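Local atomic coordinates of aminotransferase class I and II (PDB entry 4EMY), a protein that binds pyridoxal 5'-phosphate and probably catalyses the transfer of amino groups as a homodimer. Residues Ile184-Asn190 against Val223-Leu228; Phe155-Phe161 against Tyr194-Glu200; Thr91-Tyr96 against Asp235-Phe241. All blocks are in the same frame, centred on the assembly; numbering follows the deposited sequence.

Contact 1 of 3, residues Ile184-Asn190 against Val223-Leu228; sequences INSPGNN and VDVAYL. With PLP (pyridoxal-5'-phosphate), chain E.
Tyr227 lies along the loop of Gly188 and Asn190, and its side chain can be followed outward to the cofactor. Its CB and CG sit beside the carbonyl oxygen of Gly188, which comes closest to Tyr227 CD2 (3.2 Å) and approaches the ring obliquely. CE2 meets Asn190 CB at 3.8 Å. The phenol OH ends 2.6 Å from PLP O3, in a hydrogen bond at the ring edge; a tyrosine suits the place because its apolar ring packs on the loop while its hydroxyl reaches the pocket. Asn190 ND2 donates to the same PLP O3 (2.7 Å). Behind them, Asn185 uses both ends of its amide, the CG turned anti to the backbone N (chi1 178°): ND2 donates to Asp224 O at 2.7 Å, nearly in the amide plane, and OD1 accepts from Asn190 N at 3.0 Å, which fixes the rotation of the amide. Asp224, alongside, brings OD2 close to PLP N1, and Tyr138 bonds to that same oxygen. Ile184 and Val223 pair as neighbouring parallel strands, where Asp224 N donates to Ile184 O (3.0 Å). An aspartate facing the pyridine nitrogen is a hallmark of the fold-type I PLP site.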
loop_
_atom_site.group_PDB
_atom_site.type_symbol
_atom_site.label_atom_id
_atom_site.label_comp_id
_atom_site.label_asym_id
_atom_site.label_seq_id
_atom_site.Cartn_x
_atom_site.Cartn_y
_atom_site.Cartn_z
ATOM N N ILE A 184 12.245 -4.436 -17.665
ATOM C CA ILE A 184 13.642 -4.022 -17.675
ATOM C C ILE A 184 13.891 -3.061 -16.514
ATOM O O ILE A 184 13.299 -1.983 -16.444
ATOM C CB ILE A 184 14.052 -3.327 -18.999
ATOM C CG1 ILE A 184 13.399 -3.979 -20.231
ATOM C CG2 ILE A 184 15.568 -3.239 -19.115
ATOM C CD1 ILE A 184 13.953 -5.333 -20.630
ATOM N N ASN A 185 14.757 -3.473 -15.598
ATOM C CA ASN A 185 15.208 -2.621 -14.508
ATOM C C ASN A 185 16.502 -1.914 -14.900
ATOM O O ASN A 185 17.596 -2.454 -14.747
ATOM C CB ASN A 185 15.374 -3.432 -13.220
ATOM C CG ASN A 185 15.896 -2.599 -12.066
ATOM O OD1 ASN A 185 16.692 -3.075 -11.259
ATOM N ND2 ASN A 185 15.457 -1.348 -11.984
ATOM N N SER A 186 16.346 -0.703 -15.426
ATOM C CA SER A 186 17.431 0.108 -15.967
ATOM C C SER A 186 16.953 1.548 -15.946
ATOM O O SER A 186 15.765 1.800 -16.142
ATOM C CB SER A 186 17.743 -0.308 -17.411
ATOM O OG SER A 186 18.825 0.438 -17.950
ATOM N N PRO A 187 17.861 2.503 -15.698
ATOM C CA PRO A 187 19.278 2.299 -15.416
ATOM C C PRO A 187 19.521 1.981 -13.943
ATOM O O PRO A 187 18.628 2.186 -13.116
ATOM C CB PRO A 187 19.890 3.647 -15.783
ATOM C CG PRO A 187 18.814 4.632 -15.483
ATOM C CD PRO A 187 17.509 3.934 -15.754
ATOM N N GLY A 188 20.716 1.482 -13.630
ATOM C CA GLY A 188 21.105 1.196 -12.251
ATOM C C GLY A 188 20.500 -0.082 -11.719
ATOM O O GLY A 188 19.997 -0.117 -10.598
ATOM N N ASN A 189 20.559 -1.126 -12.544
ATOM C CA ASN A 189 20.004 -2.455 -12.260
ATOM C C ASN A 189 20.444 -3.054 -10.934
ATOM O O ASN A 189 21.625 -3.260 -10.700
ATOM C CB ASN A 189 20.386 -3.425 -13.388
ATOM C CG ASN A 189 19.879 -4.836 -13.150
ATOM O OD1 ASN A 189 20.614 -5.701 -12.674
ATOM N ND2 ASN A 189 18.617 -5.070 -13.472
ATOM N N ASN A 190 19.480 -3.327 -10.072
ATOM C CA ASN A 190 19.698 -4.159 -8.906
ATOM C C ASN A 190 19.468 -5.620 -9.349
ATOM O O ASN A 190 18.361 -5.961 -9.795
ATOM C CB ASN A 190 18.728 -3.715 -7.805
ATOM C CG ASN A 190 18.604 -4.714 -6.676
ATOM O OD1 ASN A 190 19.571 -5.361 -6.281
ATOM N ND2 ASN A 190 17.408 -4.829 -6.135
ATOM N N VAL A 223 9.326 -0.455 -17.062
ATOM C CA VAL A 223 10.685 -0.001 -16.783
ATOM C C VAL A 223 10.795 0.428 -15.331
ATOM O O VAL A 223 10.106 1.354 -14.900
ATOM C CB VAL A 223 11.125 1.155 -17.704
ATOM C CG1 VAL A 223 12.640 1.269 -17.713
ATOM C CG2 VAL A 223 10.632 0.933 -19.121
ATOM N N ASP A 224 11.656 -0.255 -14.581
ATOM C CA ASP A 224 11.876 0.063 -13.167
ATOM C C ASP A 224 13.002 1.078 -13.046
ATOM O O ASP A 224 14.182 0.734 -13.151
ATOM C CB ASP A 224 12.193 -1.208 -12.367
ATOM C CG ASP A 224 12.122 -1.004 -10.844
ATOM O OD1 ASP A 224 12.106 0.146 -10.355
ATOM O OD2 ASP A 224 12.088 -2.021 -10.121
ATOM N N VAL A 225 12.629 2.332 -12.824
ATOM C CA VAL A 225 13.610 3.406 -12.791
ATOM C C VAL A 225 13.800 3.969 -11.382
ATOM O O VAL A 225 13.935 5.180 -11.193
ATOM C CB VAL A 225 13.277 4.508 -13.816
ATOM C CG1 VAL A 225 13.271 3.930 -15.221
ATOM C CG2 VAL A 225 11.935 5.158 -13.513
ATOM N N ALA A 226 13.818 3.079 -10.392
ATOM C CA ALA A 226 14.031 3.478 -9.005
ATOM C C ALA A 226 15.392 4.155 -8.774
ATOM O O ALA A 226 15.484 5.141 -8.047
ATOM C CB ALA A 226 13.868 2.277 -8.088
ATOM N N TYR A 227 16.442 3.628 -9.401
ATOM C CA TYR A 227 17.797 4.144 -9.210
ATOM C C TYR A 227 18.198 5.118 -10.314
ATOM O O TYR A 227 19.385 5.309 -10.585
ATOM C CB TYR A 227 18.808 2.998 -9.119
ATOM C CG TYR A 227 18.489 1.972 -8.056
ATOM C CD1 TYR A 227 18.840 2.186 -6.714
ATOM C CD2 TYR A 227 17.846 0.788 -8.386
ATOM C CE1 TYR A 227 18.543 1.243 -5.739
ATOM C CE2 TYR A 227 17.551 -0.160 -7.422
ATOM C CZ TYR A 227 17.896 0.068 -6.106
ATOM O OH TYR A 227 17.589 -0.883 -5.165
ATOM N N LEU A 228 17.202 5.743 -10.934
ATOM C CA LEU A 228 17.421 6.699 -12.018
ATOM C C LEU A 228 18.425 7.794 -11.659
ATOM O O LEU A 228 19.378 8.036 -12.392
ATOM C CB LEU A 228 16.090 7.333 -12.429
ATOM C CG LEU A 228 16.091 8.289 -13.617
ATOM C CD1 LEU A 228 16.071 7.519 -14.929
ATOM C CD2 LEU A 228 14.885 9.204 -13.508
HETATM N N1 PLP E . 12.769 -1.709 -7.725
HETATM C C2 PLP E . 14.063 -2.168 -7.547
HETATM C C2A PLP E . 14.844 -2.691 -8.716
HETATM C C3 PLP E . 14.657 -2.136 -6.289
HETATM O O3 PLP E . 15.931 -2.590 -6.120
HETATM C C4 PLP E . 13.968 -1.665 -5.191
HETATM C C4A PLP E . 14.299 -2.309 -3.872
HETATM O O4A PLP E . 15.072 -1.766 -3.078
HETATM C C5 PLP E . 12.667 -1.197 -5.376
HETATM C C6 PLP E . 12.068 -1.226 -6.641
HETATM C C5A PLP E . 11.897 -0.689 -4.166
HETATM O O4P PLP E . 11.049 0.397 -4.463
HETATM P P PLP E . 10.137 0.944 -3.269
HETATM O O1P PLP E . 8.903 0.083 -3.251
HETATM O O2P PLP E . 9.844 2.405 -3.534
HETATM O O3P PLP E . 10.844 0.802 -1.944
#

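Contact 2 of 3, residues Phe155-Phe161 against Tyr194-Glu200; sequences FTDDFAF and YSLSDEE
Phe155 points its edge at the face of Tyr194 in a T-shaped pair, the planes at 90° and the centroids 5.3 Å apart. The touching atom is Phe155 CE1, which stands over the rim of the tyrosine ring near Tyr194 CG (3.6 Å), and the two side chains run past each other in opposite directions. Tyr194 has its CG anti to the backbone N (chi1 -172°), which sends the ring across toward the loop of residues 155-161 and lays its outer end beside Ala160 CA. There the hydroxyl donates to Glu200 OE1 at 2.7 Å, meeting it on the syn side of the carboxylate, and takes a weak bond from Phe161 N. A tyrosine serves both needs, offering a face to Phe155 and a polar end to the glutamate. On its anti side, Glu200 OE1 accepts from Ser197 N (3.2 Å), while Glu200 N donates back to Ser197 OG (3.2 Å). This reciprocal pair is a capping box at the start of helix 198-211, with serine at the N-cap and glutamate three residues on, side chains short and long enough, respectively, to reach the other's backbone N-H. Glu200 OE2 also turns to the opposite segment, where Phe161 N donates weakly to it at 3.0 Å. The ring of Phe161 presents a face to Leu196, whose CD2 stands 3.8 Å from the centroid almost exactly on the ring normal, a CH-pi contact. The branched leucine also lays CD1 against Phe161 CD1 (3.7 Å), and Trp201 and Val204 of helix 198-211 touch Leu196 and Phe161 respectively. Phe354 also meets the Tyr194 ring, while Tyr133 meets Phe155 edge-to-face.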
loop_
_atom_site.group_PDB
_atom_site.type_symbol
_atom_site.label_atom_id
_atom_site.label_comp_id
_atom_site.label_asym_id
_atom_site.label_seq_id
_atom_site.Cartn_x
_atom_site.Cartn_y
_atom_site.Cartn_z
ATOM N N PHE A 155 23.201 -10.818 -20.037
ATOM C CA PHE A 155 24.449 -10.330 -20.618
ATOM C C PHE A 155 25.039 -11.248 -21.681
ATOM O O PHE A 155 24.696 -12.426 -21.772
ATOM C CB PHE A 155 25.498 -10.121 -19.520
ATOM C CG PHE A 155 25.043 -9.234 -18.394
ATOM C CD1 PHE A 155 24.921 -7.859 -18.571
ATOM C CD2 PHE A 155 24.763 -9.769 -17.145
ATOM C CE1 PHE A 155 24.516 -7.044 -17.528
ATOM C CE2 PHE A 155 24.356 -8.957 -16.100
ATOM C CZ PHE A 155 24.232 -7.595 -16.291
ATOM N N THR A 156 25.933 -10.686 -22.486
ATOM C CA THR A 156 26.768 -11.467 -23.382
ATOM C C THR A 156 28.053 -11.762 -22.629
ATOM O O THR A 156 28.237 -11.285 -21.516
ATOM C CB THR A 156 27.082 -10.703 -24.684
ATOM O OG1 THR A 156 27.738 -9.464 -24.374
ATOM C CG2 THR A 156 25.802 -10.430 -25.471
ATOM N N ASP A 157 28.942 -12.545 -23.229
ATOM C CA ASP A 157 30.221 -12.857 -22.599
ATOM C C ASP A 157 31.089 -11.612 -22.365
ATOM O O ASP A 157 31.990 -11.625 -21.523
ATOM C CB ASP A 157 30.969 -13.928 -23.403
ATOM C CG ASP A 157 30.351 -15.318 -23.245
ATOM O OD1 ASP A 157 29.444 -15.482 -22.392
ATOM O OD2 ASP A 157 30.770 -16.247 -23.974
ATOM N N ASP A 158 30.790 -10.541 -23.103
ATOM C CA ASP A 158 31.455 -9.247 -22.939
ATOM C C ASP A 158 30.704 -8.298 -21.988
ATOM O O ASP A 158 31.126 -7.158 -21.768
ATOM C CB ASP A 158 31.674 -8.589 -24.305
ATOM C CG ASP A 158 32.858 -9.179 -25.053
ATOM O OD1 ASP A 158 33.633 -9.949 -24.440
ATOM O OD2 ASP A 158 33.020 -8.871 -26.256
ATOM N N PHE A 159 29.604 -8.790 -21.424
ATOM C CA PHE A 159 28.755 -8.041 -20.489
ATOM C C PHE A 159 28.134 -6.786 -21.097
ATOM O O PHE A 159 28.224 -5.685 -20.542
ATOM C CB PHE A 159 29.479 -7.753 -19.164
ATOM C CG PHE A 159 29.690 -8.974 -18.312
ATOM C CD1 PHE A 159 28.626 -9.555 -17.628
ATOM C CD2 PHE A 159 30.947 -9.549 -18.197
ATOM C CE1 PHE A 159 28.815 -10.686 -16.847
ATOM C CE2 PHE A 159 31.144 -10.679 -17.414
ATOM C CZ PHE A 159 30.078 -11.248 -16.740
ATOM N N ALA A 160 27.514 -6.978 -22.257
ATOM C CA ALA A 160 26.587 -6.008 -22.828
ATOM C C ALA A 160 25.212 -6.662 -22.853
ATOM O O ALA A 160 25.097 -7.874 -22.681
ATOM C CB ALA A 160 27.022 -5.607 -24.229
ATOM N N PHE A 161 24.167 -5.864 -23.050
ATOM C CA PHE A 161 22.813 -6.399 -23.111
ATOM C C PHE A 161 22.720 -7.469 -24.181
ATOM O O PHE A 161 23.134 -7.254 -25.319
ATOM C CB PHE A 161 21.792 -5.296 -23.372
ATOM C CG PHE A 161 20.380 -5.717 -23.111
ATOM C CD1 PHE A 161 19.973 -6.065 -21.831
ATOM C CD2 PHE A 161 19.458 -5.775 -24.143
ATOM C CE1 PHE A 161 18.669 -6.464 -21.589
ATOM C CE2 PHE A 161 18.152 -6.171 -23.907
ATOM C CZ PHE A 161 17.757 -6.517 -22.630
ATOM N N TYR A 194 24.276 -2.520 -13.851
ATOM C CA TYR A 194 24.330 -2.271 -15.284
ATOM C C TYR A 194 23.254 -1.307 -15.753
ATOM O O TYR A 194 22.161 -1.271 -15.198
ATOM C CB TYR A 194 24.179 -3.589 -16.044
ATOM C CG TYR A 194 24.411 -3.459 -17.528
ATOM C CD1 TYR A 194 25.690 -3.231 -18.027
ATOM C CD2 TYR A 194 23.358 -3.559 -18.427
ATOM C CE1 TYR A 194 25.918 -3.102 -19.382
ATOM C CE2 TYR A 194 23.575 -3.436 -19.791
ATOM C CZ TYR A 194 24.861 -3.207 -20.266
ATOM O OH TYR A 194 25.104 -3.082 -21.620
ATOM N N SER A 195 23.569 -0.532 -16.786
ATOM C CA SER A 195 22.568 0.250 -17.500
ATOM C C SER A 195 22.632 -0.096 -18.987
ATOM O O SER A 195 23.716 -0.104 -19.576
ATOM C CB SER A 195 22.804 1.748 -17.303
ATOM O OG SER A 195 22.818 2.106 -15.930
ATOM N N LEU A 196 21.483 -0.409 -19.584
ATOM C CA LEU A 196 21.392 -0.531 -21.039
ATOM C C LEU A 196 21.792 0.802 -21.659
ATOM O O LEU A 196 21.381 1.863 -21.176
ATOM C CB LEU A 196 19.966 -0.871 -21.472
ATOM C CG LEU A 196 19.523 -2.333 -21.507
ATOM C CD1 LEU A 196 19.290 -2.884 -20.109
ATOM C CD2 LEU A 196 18.259 -2.467 -22.343
ATOM N N SER A 197 22.602 0.760 -22.714
ATOM C CA SER A 197 22.994 1.987 -23.398
ATOM C C SER A 197 21.825 2.529 -24.220
ATOM O O SER A 197 20.806 1.857 -24.374
ATOM C CB SER A 197 24.210 1.740 -24.280
ATOM O OG SER A 197 23.867 0.950 -25.397
ATOM N N ASP A 198 21.972 3.742 -24.745
ATOM C CA ASP A 198 20.925 4.343 -25.563
ATOM C C ASP A 198 20.611 3.508 -26.810
ATOM O O ASP A 198 19.439 3.265 -27.113
ATOM C CB ASP A 198 21.261 5.793 -25.918
ATOM C CG ASP A 198 21.103 6.742 -24.729
ATOM O OD1 ASP A 198 20.414 6.373 -23.746
ATOM O OD2 ASP A 198 21.665 7.863 -24.777
ATOM N N GLU A 199 21.646 3.041 -27.508
ATOM C CA GLU A 199 21.435 2.206 -28.696
ATOM C C GLU A 199 20.950 0.795 -28.358
ATOM O O GLU A 199 20.284 0.153 -29.175
ATOM C CB GLU A 199 22.655 2.166 -29.626
ATOM C CG GLU A 199 24.001 2.140 -28.929
ATOM C CD GLU A 199 24.551 3.532 -28.673
ATOM O OE1 GLU A 199 24.695 4.305 -29.648
ATOM O OE2 GLU A 199 24.850 3.844 -27.493
ATOM N N GLU A 200 21.266 0.313 -27.160
ATOM C CA GLU A 200 20.717 -0.964 -26.709
ATOM C C GLU A 200 19.206 -0.851 -26.506
ATOM O O GLU A 200 18.453 -1.748 -26.904
ATOM C CB GLU A 200 21.426 -1.462 -25.453
ATOM C CG GLU A 200 22.867 -1.837 -25.733
ATOM C CD GLU A 200 23.522 -2.610 -24.613
ATOM O OE1 GLU A 200 23.243 -2.306 -23.436
ATOM O OE2 GLU A 200 24.327 -3.516 -24.920
#

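Contact 3 of 3, residues Thr91-Tyr96 against Asp235-Phe241; sequences TLFGPY and DQQRKFF
Arg238 reaches across to the last turn of helix 82-93 with its chain extended from CG to NE (chi2 178°, chi3 167°). The length of an arginine suits this reach: NE donates to Leu92 O at 3.0 Å, coming from above the carbonyl plane, and NH2 makes a weak bond to Thr91 O, also 3.0 Å. The remaining nitrogen, NH1, is held by Gly234 O and by a salt bridge to Glu229. Tyr96, with CG anti to its carbonyl carbon (chi1 -60°), lays one ring face over Lys239 CA, 3.7 Å from the centroid, and carries its hydroxyl to Asp235 OD1. That bond, 2.8 Å, uses the syn lone pair of the carboxylate. Phe93 turns its edge to the face of Phe241 in a T-shaped pair, centroids 4.9 Å apart; Phe93 CD1 touches Phe241 CG at 3.5 Å, and Leu92 CD1 meets Phe241 CZ at 3.7 Å. These three are buried, whereas Tyr96 packs against partly exposed Asp235 and exposed Lys239. Gly94 adopts a positive phi as the helix ends, and Tyr96 N bonds back to Phe93 O, a type II' turn with glycine in its second position that closes helix 82-93 against the loop 235-241.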
loop_
_atom_site.group_PDB
_atom_site.type_symbol
_atom_site.label_atom_id
_atom_site.label_comp_id
_atom_site.label_asym_id
_atom_site.label_seq_id
_atom_site.Cartn_x
_atom_site.Cartn_y
_atom_site.Cartn_z
ATOM N N THR A 91 9.609 15.755 -13.244
ATOM C CA THR A 91 10.859 15.392 -12.582
ATOM C C THR A 91 11.471 14.124 -13.164
ATOM O O THR A 91 12.692 14.038 -13.329
ATOM C CB THR A 91 10.638 15.219 -11.069
ATOM O OG1 THR A 91 10.229 16.474 -10.520
ATOM C CG2 THR A 91 11.909 14.748 -10.358
ATOM N N LEU A 92 10.620 13.149 -13.474
ATOM C CA LEU A 92 11.084 11.845 -13.935
ATOM C C LEU A 92 11.673 11.892 -15.343
ATOM O O LEU A 92 12.650 11.203 -15.638
ATOM C CB LEU A 92 9.950 10.818 -13.859
ATOM C CG LEU A 92 9.876 9.724 -14.922
ATOM C CD1 LEU A 92 10.826 8.582 -14.617
ATOM C CD2 LEU A 92 8.451 9.222 -15.017
ATOM N N PHE A 93 11.073 12.701 -16.207
ATOM C CA PHE A 93 11.496 12.765 -17.594
ATOM C C PHE A 93 12.499 13.877 -17.865
ATOM O O PHE A 93 13.261 13.801 -18.824
ATOM C CB PHE A 93 10.284 12.914 -18.508
ATOM C CG PHE A 93 9.425 11.688 -18.579
ATOM C CD1 PHE A 93 9.946 10.481 -19.036
ATOM C CD2 PHE A 93 8.087 11.740 -18.212
ATOM C CE1 PHE A 93 9.150 9.348 -19.110
ATOM C CE2 PHE A 93 7.286 10.609 -18.285
ATOM C CZ PHE A 93 7.820 9.411 -18.730
ATOM N N GLY A 94 12.493 14.909 -17.024
ATOM C CA GLY A 94 13.344 16.076 -17.233
ATOM C C GLY A 94 13.103 16.671 -18.611
ATOM O O GLY A 94 11.954 16.779 -19.049
ATOM N N PRO A 95 14.183 17.049 -19.317
ATOM C CA PRO A 95 14.032 17.558 -20.683
ATOM C C PRO A 95 13.662 16.499 -21.737
ATOM O O PRO A 95 13.626 16.811 -22.926
ATOM C CB PRO A 95 15.408 18.169 -20.984
ATOM C CG PRO A 95 16.344 17.466 -20.069
ATOM C CD PRO A 95 15.565 17.188 -18.823
ATOM N N TYR A 96 13.367 15.275 -21.311
ATOM C CA TYR A 96 13.184 14.172 -22.256
ATOM C C TYR A 96 11.806 13.484 -22.193
ATOM O O TYR A 96 11.703 12.260 -22.249
ATOM C CB TYR A 96 14.326 13.156 -22.105
ATOM C CG TYR A 96 15.707 13.730 -22.353
ATOM C CD1 TYR A 96 16.171 13.957 -23.648
ATOM C CD2 TYR A 96 16.555 14.043 -21.290
ATOM C CE1 TYR A 96 17.433 14.483 -23.877
ATOM C CE2 TYR A 96 17.823 14.567 -21.509
ATOM C CZ TYR A 96 18.256 14.783 -22.802
ATOM O OH TYR A 96 19.509 15.302 -23.022
ATOM N N ASP A 235 21.145 14.156 -16.297
ATOM C CA ASP A 235 20.681 14.389 -17.657
ATOM C C ASP A 235 20.884 13.206 -18.605
ATOM O O ASP A 235 19.920 12.729 -19.202
ATOM C CB ASP A 235 21.319 15.656 -18.222
ATOM C CG ASP A 235 20.561 16.205 -19.400
ATOM O OD1 ASP A 235 20.698 15.650 -20.512
ATOM O OD2 ASP A 235 19.827 17.195 -19.211
ATOM N N GLN A 236 22.125 12.737 -18.736
ATOM C CA GLN A 236 22.470 11.688 -19.706
ATOM C C GLN A 236 21.650 10.395 -19.560
ATOM O O GLN A 236 21.386 9.714 -20.550
ATOM C CB GLN A 236 23.987 11.405 -19.713
ATOM C CG GLN A 236 24.553 10.763 -18.449
ATOM C CD GLN A 236 25.959 11.248 -18.090
ATOM O OE1 GLN A 236 26.677 11.812 -18.924
ATOM N NE2 GLN A 236 26.353 11.035 -16.833
ATOM N N GLN A 237 21.229 10.081 -18.337
ATOM C CA GLN A 237 20.531 8.830 -18.069
ATOM C C GLN A 237 19.034 8.869 -18.410
ATOM O O GLN A 237 18.381 7.820 -18.499
ATOM C CB GLN A 237 20.741 8.380 -16.622
ATOM C CG GLN A 237 20.063 9.242 -15.570
ATOM C CD GLN A 237 21.054 10.010 -14.721
ATOM O OE1 GLN A 237 21.835 10.814 -15.230
ATOM N NE2 GLN A 237 21.031 9.757 -13.414
ATOM N N ARG A 238 18.501 10.075 -18.596
ATOM C CA ARG A 238 17.091 10.263 -18.927
ATOM C C ARG A 238 16.835 10.282 -20.431
ATOM O O ARG A 238 15.704 10.070 -20.874
ATOM C CB ARG A 238 16.573 11.559 -18.309
ATOM C CG ARG A 238 16.236 11.459 -16.834
ATOM C CD ARG A 238 15.786 12.809 -16.306
ATOM N NE ARG A 238 15.175 12.710 -14.986
ATOM C CZ ARG A 238 15.849 12.706 -13.842
ATOM N NH1 ARG A 238 17.171 12.793 -13.844
ATOM N NH2 ARG A 238 15.199 12.619 -12.692
ATOM N N LYS A 239 17.888 10.534 -21.209
ATOM C CA LYS A 239 17.778 10.680 -22.664
ATOM C C LYS A 239 16.969 9.564 -23.332
ATOM O O LYS A 239 16.254 9.814 -24.305
ATOM C CB LYS A 239 19.166 10.790 -23.303
ATOM C CG LYS A 239 19.144 11.106 -24.794
ATOM C CD LYS A 239 20.545 11.222 -25.381
ATOM C CE LYS A 239 21.116 12.622 -25.212
ATOM N NZ LYS A 239 22.575 12.651 -25.509
ATOM N N PHE A 240 17.069 8.348 -22.797
ATOM C CA PHE A 240 16.435 7.185 -23.412
ATOM C C PHE A 240 14.910 7.232 -23.389
ATOM O O PHE A 240 14.263 6.515 -24.149
ATOM C CB PHE A 240 16.959 5.872 -22.805
ATOM C CG PHE A 240 16.237 5.433 -21.563
ATOM C CD1 PHE A 240 15.186 4.523 -21.638
ATOM C CD2 PHE A 240 16.616 5.911 -20.316
ATOM C CE1 PHE A 240 14.519 4.107 -20.494
ATOM C CE2 PHE A 240 15.954 5.499 -19.167
ATOM C CZ PHE A 240 14.905 4.596 -19.257
ATOM N N PHE A 241 14.338 8.074 -22.533
ATOM C CA PHE A 241 12.879 8.184 -22.420
ATOM C C PHE A 241 12.204 8.635 -23.711
ATOM O O PHE A 241 11.049 8.298 -23.948
ATOM C CB PHE A 241 12.475 9.104 -21.262
ATOM C CG PHE A 241 12.643 8.479 -19.900
ATOM C CD1 PHE A 241 11.984 7.297 -19.572
ATOM C CD2 PHE A 241 13.444 9.083 -18.937
ATOM C CE1 PHE A 241 12.136 6.726 -18.319
ATOM C CE2 PHE A 241 13.598 8.516 -17.680
ATOM C CZ PHE A 241 12.944 7.335 -17.372
#

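Contact 1 lies near the centre of the chain and is wholly buried, whereas contacts 2 and 3, whose centres lie about 17 and 16 Å from the centre of the chain, are partly buried. Its chemistry is accordingly that of a site, amide, carboxylate and phenol groups directed at a cofactor; the outer two instead combine T-shaped aromatic pairs with polar bonds at helix ends, the start of helix 198-211 in contact 2 and the end of helix 82-93 in contact 3. Contact 1 joins both neighbours: Ser195 of contact 2 bonds through OG to Gly188 N, and Gln237 of contact 3 through NE2 to Leu228 O. Contacts 2 and 3 meet more lightly, where Asp198 packs on Lys239 and Phe240.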